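PDB 5AY6: flagellar hook protein FlgE from Caulobacter crescentus CB15, which forms the flagellar hook, the curved universal joint that probably passes motor torque to the filament, here as a fragment holding its middle domains. Local coordinates for residues Met109-Ile114 / Gly118-Leu123. Residues are numbered along the deposited sequence; the frame is centred on the assembly and turned at random.
Sequences MTTTRI and GTTVNL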
ATOM      1  N   MET A 109      -9.374  12.546  20.728  1.00 16.76           N
ATOM      2  CA  MET A 109     -10.034  13.238  19.626  1.00 18.84           C
ATOM      3  C   MET A 109      -9.493  14.653  19.432  1.00 19.08           C
ATOM      4  O   MET A 109      -9.672  15.245  18.370  1.00 25.32           O
ATOM      5  CB  MET A 109     -11.550  13.294  19.851  1.00 11.66           C
ATOM      6  CG  MET A 109     -12.225  11.937  19.865  1.00 25.40           C
ATOM      7  SD  MET A 109     -12.057  11.046  18.307  1.00 22.27           S
ATOM      8  CE  MET A 109     -12.843  12.193  17.174  1.00 28.22           C
ATOM      9  N   THR A 110      -8.832  15.197  20.451  1.00 18.47           N
ATOM     10  CA  THR A 110      -8.417  16.598  20.404  1.00 22.08           C
ATOM     11  C   THR A 110      -6.908  16.820  20.543  1.00 15.51           C
ATOM     12  O   THR A 110      -6.390  17.850  20.105  1.00 14.24           O
ATOM     13  CB  THR A 110      -9.126  17.415  21.501  1.00 18.62           C
ATOM     14  OG1 THR A 110      -8.947  16.771  22.768  1.00 24.89           O
ATOM     15  CG2 THR A 110     -10.617  17.531  21.202  1.00 22.34           C
ATOM     16  N   THR A 111      -6.206  15.873  21.158  1.00 16.28           N
ATOM     17  CA  THR A 111      -4.774  16.035  21.412  1.00 16.24           C
ATOM     18  C   THR A 111      -3.938  14.796  21.097  1.00 20.03           C
ATOM     19  O   THR A 111      -4.469  13.717  20.817  1.00 13.39           O
ATOM     20  CB  THR A 111      -4.496  16.402  22.893  1.00 16.78           C
ATOM     21  OG1 THR A 111      -4.860  15.304  23.744  1.00 15.32           O
ATOM     22  CG2 THR A 111      -5.262  17.651  23.307  1.00 20.91           C
ATOM     23  N   THR A 112      -2.620  14.976  21.132  1.00 17.45           N
ATOM     24  CA  THR A 112      -1.693  13.861  21.273  1.00 20.91           C
ATOM     25  C   THR A 112      -0.662  14.215  22.331  1.00 19.22           C
ATOM     26  O   THR A 112      -0.286  15.382  22.475  1.00 19.03           O
ATOM     27  CB  THR A 112      -0.964  13.506  19.958  1.00 19.55           C
ATOM     28  OG1 THR A 112      -0.116  12.371  20.179  1.00 20.66           O
ATOM     29  CG2 THR A 112      -0.105  14.670  19.471  1.00 18.28           C
ATOM     30  N   ARG A 113      -0.215  13.217  23.085  1.00 18.42           N
ATOM     31  CA  ARG A 113       0.929  13.415  23.968  1.00 23.56           C
ATOM     32  C   ARG A 113       2.175  13.566  23.106  1.00 21.32           C
ATOM     33  O   ARG A 113       2.241  12.997  22.014  1.00 19.30           O
ATOM     34  CB  ARG A 113       1.085  12.248  24.950  1.00 23.03           C
ATOM     35  CG  ARG A 113      -0.060  12.116  25.946  1.00 23.90           C
ATOM     36  CD  ARG A 113       0.237  11.081  27.033  1.00 25.07           C
ATOM     37  NE  ARG A 113       0.156   9.704  26.547  1.00 26.39           N
ATOM     38  CZ  ARG A 113       0.277   8.629  27.321  1.00 26.10           C
ATOM     39  NH1 ARG A 113       0.483   8.771  28.624  1.00 25.68           N
ATOM     40  NH2 ARG A 113       0.190   7.411  26.799  1.00 16.39           N
ATOM     41  N   ILE A 114       3.152  14.338  23.577  1.00 17.68           N
ATOM     42  CA  ILE A 114       4.420  14.462  22.862  1.00 20.33           C
ATOM     43  C   ILE A 114       5.592  13.967  23.710  1.00 18.52           C
ATOM     44  O   ILE A 114       6.728  13.917  23.240  1.00 20.87           O
ATOM     45  CB  ILE A 114       4.691  15.915  22.416  1.00 21.65           C
ATOM     46  CG1 ILE A 114       4.754  16.849  23.627  1.00 19.05           C
ATOM     47  CG2 ILE A 114       3.626  16.374  21.427  1.00 20.67           C
ATOM     48  CD1 ILE A 114       5.032  18.298  23.268  1.00 21.38           C
ATOM     49  N   GLY A 118       3.481  13.541  29.676  1.00 22.11           N
ATOM     50  CA  GLY A 118       2.075  13.794  29.414  1.00 20.91           C
ATOM     51  C   GLY A 118       1.754  15.150  28.819  1.00 20.21           C
ATOM     52  O   GLY A 118       0.588  15.546  28.742  1.00 21.68           O
ATOM     53  N   THR A 119       2.787  15.870  28.402  1.00 20.67           N
ATOM     54  CA  THR A 119       2.598  17.131  27.697  1.00 20.23           C
ATOM     55  C   THR A 119       1.903  16.864  26.365  1.00 22.74           C
ATOM     56  O   THR A 119       2.222  15.894  25.673  1.00 20.90           O
ATOM     57  CB  THR A 119       3.944  17.848  27.458  1.00 20.00           C
ATOM     58  OG1 THR A 119       4.621  18.036  28.708  1.00 25.13           O
ATOM     59  CG2 THR A 119       3.724  19.199  26.807  1.00 21.67           C
ATOM     60  N   THR A 120       0.944  17.713  26.007  1.00 23.69           N
ATOM     61  CA  THR A 120       0.177  17.495  24.786  1.00 17.49           C
ATOM     62  C   THR A 120       0.238  18.681  23.833  1.00 20.75           C
ATOM     63  O   THR A 120       0.591  19.791  24.228  1.00 21.32           O
ATOM     64  CB  THR A 120      -1.316  17.194  25.094  1.00 25.77           C
ATOM     65  OG1 THR A 120      -1.908  18.305  25.787  1.00 19.56           O
ATOM     66  CG2 THR A 120      -1.455  15.934  25.934  1.00 19.26           C
ATOM     67  N   VAL A 121      -0.093  18.426  22.569  1.00 19.10           N
ATOM     68  CA  VAL A 121      -0.389  19.492  21.621  1.00 16.45           C
ATOM     69  C   VAL A 121      -1.765  19.232  21.025  1.00 19.06           C
ATOM     70  O   VAL A 121      -2.268  18.102  21.068  1.00 18.99           O
ATOM     71  CB  VAL A 121       0.666  19.598  20.491  1.00 19.60           C
ATOM     72  CG1 VAL A 121       2.045  19.897  21.068  1.00 19.78           C
ATOM     73  CG2 VAL A 121       0.693  18.322  19.664  1.00 25.95           C
ATOM     74  N   ASN A 122      -2.378  20.275  20.480  1.00 12.48           N
ATOM     75  CA  ASN A 122      -3.691  20.134  19.868  1.00 15.73           C
ATOM     76  C   ASN A 122      -3.601  19.604  18.442  1.00 16.28           C
ATOM     77  O   ASN A 122      -2.835  20.122  17.626  1.00 17.68           O
ATOM     78  CB  ASN A 122      -4.430  21.475  19.891  1.00 21.33           C
ATOM     79  CG  ASN A 122      -4.740  21.939  21.301  1.00 22.71           C
ATOM     80  OD1 ASN A 122      -4.871  21.125  22.219  1.00 27.07           O
ATOM     81  ND2 ASN A 122      -4.853  23.247  21.483  1.00 25.82           N
ATOM     82  N   LEU A 123      -4.390  18.570  18.149  1.00 16.85           N
ATOM     83  CA  LEU A 123      -4.450  17.998  16.807  1.00 13.46           C
ATOM     84  C   LEU A 123      -4.802  19.054  15.759  1.00 18.65           C
ATOM     85  O   LEU A 123      -4.340  18.983  14.618  1.00 18.15           O
ATOM     86  CB  LEU A 123      -5.472  16.856  16.746  1.00 13.88           C
ATOM     87  CG  LEU A 123      -5.238  15.622  17.619  1.00 14.84           C
ATOM     88  CD1 LEU A 123      -6.305  14.576  17.333  1.00 17.72           C
ATOM     89  CD2 LEU A 123      -3.849  15.040  17.396  1.00 17.32           C
TER
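Thr112 and Val121 face each other as a hydrogen-bonded antiparallel pair, with Val121 N to Thr112 O and Thr112 N to Val121 O both 3.1 Å. Further bonds join Ile114 N to Thr119 O at 2.8 Å and Leu123 N to Thr110 O at 2.9 Å, the latter donor lying above the carbonyl plane. The side chains of Thr112 and Val121 lie side by side, their CG2 methyls 3.7 Å apart; beta-branched residues suit this extended backbone. These strands, 111-113 and 120-122, make a two-stranded beta hairpin within the FlgE third-domain region. The side chain of Ile114 crosses that of Val121 at about a right angle, its CG2 3.9 Å from Val121 CG1; with CG1 between its own N and carbonyl carbon (chi1 60°), CD1 reaches the Thr119 methyl as well. Cut back to an alanine here, the side chain would probably leave a gap beside Val121 CG1 and that methyl. Leu123 folds its branched end against the backbone of 109-111, CD1 3.6 Å from Met109 O. Gly118 has phi 104°, where a CB would jam against the carbonyl oxygen of the residue before. From the neighbouring five-stranded antiparallel sheet, Tyr48 covers Ile114 and Val121, and Leu92 meets Leu123. Arg113 NH2 makes a salt bridge with Asp98 OD2 of strand 92-99.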